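Local coordinates for putative HTH-type transcriptional regulator PF0864 (Pyrococcus furiosus, PDB 2IA0), which probably binds DNA in a sequence-specific way as a transcriptional regulator of the AsnC family, at residues F50-K53 with K54-R58. Numbering follows the deposited sequence.
Sequences FRIK and KLQER
Ile52 and Gln56, one helical turn apart, meet obliquely: methyl CG2 of Ile52 lies 3.8 Å from NE2 of Gln56. With CG beside the backbone N (chi1 -71°) and the chain extended beyond it, Gln56 brings its amide across that methyl, where NE2 makes a weak hydrogen bond to the hydroxyl of Tyr64, whose side chain also touches Ile52. Cutting Gln56 back to alanine is likely to uncover CG2 of Ile52 and take away the weak bond to Tyr64. Four i to i+4 backbone hydrogen bonds join the two segments, among them Leu55 N to Arg51 O at 3.0 Å and Gln56 N to Ile52 O, the straightest at 163°. The tight side is that of Leu55, the buried residue, packed against Leu23 of helix 17-26 and Ile61 of strand 61-68; Arg51 turns to salt bridges with Asp16 and Asp19. Phe50, Lys53 and Glu57 are exposed and pack more loosely. There CD of Lys54 approaches the Phe50 ring obliquely, 3.9 Å from CZ, the two side chains pointing the same way. A bend at chi2 (72°) helps direct Lys54 NZ to a salt bridge with Glu57 OE1, 3.6 Å away, whereas Lys53 NZ stays 6.3 Å from Glu57 OE2. This two-faced packing is consistent with the C-terminal part of helix 45-57, the probable recognition helix of an AsnC-type winged helix-turn-helix domain.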
ATOM      1  N   PHE A  50      -8.235 -27.758   1.072  1.00 17.88           N
ATOM      2  CA  PHE A  50      -8.846 -27.523   2.374  1.00 17.29           C
ATOM      3  C   PHE A  50      -8.257 -26.323   3.143  1.00 17.43           C
ATOM      4  O   PHE A  50      -9.006 -25.476   3.624  1.00 17.36           O
ATOM      5  CB  PHE A  50      -8.778 -28.798   3.217  1.00 16.33           C
ATOM      6  CG  PHE A  50      -9.255 -28.622   4.629  1.00 15.59           C
ATOM      7  CD1 PHE A  50      -8.339 -28.526   5.685  1.00 13.90           C
ATOM      8  CD2 PHE A  50     -10.617 -28.562   4.917  1.00 12.84           C
ATOM      9  CE1 PHE A  50      -8.778 -28.364   7.005  1.00 13.29           C
ATOM     10  CE2 PHE A  50     -11.059 -28.409   6.234  1.00 13.83           C
ATOM     11  CZ  PHE A  50     -10.134 -28.307   7.277  1.00 12.56           C
ATOM     12  N   ARG A  51      -6.931 -26.275   3.265  1.00 17.96           N
ATOM     13  CA  ARG A  51      -6.222 -25.131   3.867  1.00 18.35           C
ATOM     14  C   ARG A  51      -6.603 -23.804   3.212  1.00 18.35           C
ATOM     15  O   ARG A  51      -6.844 -22.841   3.904  1.00 18.79           O
ATOM     16  CB  ARG A  51      -4.699 -25.288   3.775  1.00 18.02           C
ATOM     17  CG  ARG A  51      -4.124 -26.507   4.437  1.00 18.33           C
ATOM     18  CD  ARG A  51      -4.553 -26.570   5.868  1.00 18.76           C
ATOM     19  NE  ARG A  51      -3.727 -27.493   6.647  1.00 18.29           N
ATOM     20  CZ  ARG A  51      -2.679 -27.132   7.378  1.00 15.00           C
ATOM     21  NH1 ARG A  51      -2.310 -25.865   7.421  1.00 17.17           N
ATOM     22  NH2 ARG A  51      -2.002 -28.032   8.073  1.00 10.21           N
ATOM     23  N   ILE A  52      -6.660 -23.756   1.887  1.00 18.57           N
ATOM     24  CA  ILE A  52      -7.024 -22.516   1.190  1.00 19.31           C
ATOM     25  C   ILE A  52      -8.471 -22.075   1.439  1.00 19.69           C
ATOM     26  O   ILE A  52      -8.705 -20.896   1.758  1.00 20.59           O
ATOM     27  CB  ILE A  52      -6.692 -22.585  -0.324  1.00 19.73           C
ATOM     28  CG1 ILE A  52      -5.169 -22.546  -0.524  1.00 19.58           C
ATOM     29  CG2 ILE A  52      -7.354 -21.447  -1.089  1.00 19.56           C
ATOM     30  CD1 ILE A  52      -4.727 -23.032  -1.887  1.00 18.76           C
ATOM     31  N   LYS A  53      -9.428 -23.014   1.336  1.00 19.53           N
ATOM     32  CA  LYS A  53     -10.821 -22.745   1.688  1.00 19.44           C
ATOM     33  C   LYS A  53     -10.930 -22.238   3.125  1.00 19.45           C
ATOM     34  O   LYS A  53     -11.695 -21.325   3.396  1.00 19.81           O
ATOM     35  CB  LYS A  53     -11.722 -23.978   1.475  1.00 19.81           C
ATOM     36  CG  LYS A  53     -12.247 -24.142   0.050  1.00 20.87           C
ATOM     37  CD  LYS A  53     -12.910 -25.509  -0.190  1.00 25.60           C
ATOM     38  CE  LYS A  53     -14.443 -25.513   0.079  1.00 27.07           C
ATOM     39  NZ  LYS A  53     -15.158 -26.781  -0.419  1.00 29.39           N
ATOM     40  N   LYS A  54     -10.154 -22.819   4.029  1.00 19.62           N
ATOM     41  CA  LYS A  54     -10.219 -22.475   5.443  1.00 20.42           C
ATOM     42  C   LYS A  54      -9.683 -21.061   5.709  1.00 20.51           C
ATOM     43  O   LYS A  54     -10.277 -20.308   6.489  1.00 21.39           O
ATOM     44  CB  LYS A  54      -9.480 -23.527   6.279  1.00 20.51           C
ATOM     45  CG  LYS A  54     -10.093 -23.812   7.637  1.00 22.03           C
ATOM     46  CD  LYS A  54     -11.411 -24.614   7.530  1.00 23.40           C
ATOM     47  CE  LYS A  54     -12.221 -24.469   8.831  1.00 23.38           C
ATOM     48  NZ  LYS A  54     -13.664 -24.815   8.668  1.00 24.25           N
ATOM     49  N   LEU A  55      -8.582 -20.691   5.047  1.00 20.14           N
ATOM     50  CA  LEU A  55      -7.995 -19.341   5.190  1.00 18.98           C
ATOM     51  C   LEU A  55      -8.887 -18.276   4.576  1.00 19.03           C
ATOM     52  O   LEU A  55      -9.003 -17.162   5.101  1.00 18.93           O
ATOM     53  CB  LEU A  55      -6.588 -19.271   4.587  1.00 18.33           C
ATOM     54  CG  LEU A  55      -5.532 -20.208   5.164  1.00 16.39           C
ATOM     55  CD1 LEU A  55      -4.408 -20.394   4.177  1.00 15.35           C
ATOM     56  CD2 LEU A  55      -5.006 -19.698   6.492  1.00 17.40           C
ATOM     57  N   GLN A  56      -9.527 -18.633   3.470  1.00 19.40           N
ATOM     58  CA  GLN A  56     -10.534 -17.782   2.859  1.00 20.13           C
ATOM     59  C   GLN A  56     -11.753 -17.575   3.776  1.00 20.77           C
ATOM     60  O   GLN A  56     -12.192 -16.440   3.952  1.00 21.25           O
ATOM     61  CB  GLN A  56     -10.946 -18.340   1.491  1.00 20.14           C
ATOM     62  CG  GLN A  56      -9.880 -18.203   0.397  1.00 19.77           C
ATOM     63  CD  GLN A  56     -10.245 -18.977  -0.886  1.00 20.75           C
ATOM     64  OE1 GLN A  56     -11.024 -19.921  -0.860  1.00 21.51           O
ATOM     65  NE2 GLN A  56      -9.665 -18.581  -1.998  1.00 19.90           N
ATOM     66  N   GLU A  57     -12.279 -18.649   4.375  1.00 21.08           N
ATOM     67  CA  GLU A  57     -13.421 -18.537   5.306  1.00 21.74           C
ATOM     68  C   GLU A  57     -13.124 -17.658   6.521  1.00 21.34           C
ATOM     69  O   GLU A  57     -13.944 -16.828   6.900  1.00 21.88           O
ATOM     70  CB  GLU A  57     -13.891 -19.905   5.829  1.00 21.91           C
ATOM     71  CG  GLU A  57     -14.627 -20.796   4.864  1.00 23.22           C
ATOM     72  CD  GLU A  57     -14.775 -22.217   5.432  1.00 26.03           C
ATOM     73  OE1 GLU A  57     -15.241 -22.361   6.588  1.00 24.34           O
ATOM     74  OE2 GLU A  57     -14.416 -23.192   4.730  1.00 27.47           O
ATOM     75  N   ARG A  58     -11.967 -17.852   7.144  1.00 20.97           N
ATOM     76  CA  ARG A  58     -11.582 -17.044   8.316  1.00 20.52           C
ATOM     77  C   ARG A  58     -11.117 -15.623   7.977  1.00 19.23           C
ATOM     78  O   ARG A  58     -10.811 -14.842   8.882  1.00 18.87           O
ATOM     79  CB  ARG A  58     -10.521 -17.769   9.143  1.00 20.79           C
ATOM     80  CG  ARG A  58     -11.021 -19.096   9.744  1.00 25.73           C
ATOM     81  CD  ARG A  58      -9.902 -19.873  10.497  1.00 32.75           C
ATOM     82  NE  ARG A  58     -10.399 -21.121  11.121  1.00 36.38           N
ATOM     83  CZ  ARG A  58      -9.635 -21.968  11.835  1.00 38.84           C
ATOM     84  NH1 ARG A  58      -8.335 -21.690  12.013  1.00 39.08           N
ATOM     85  NH2 ARG A  58     -10.151 -23.091  12.375  1.00 36.47           N
TER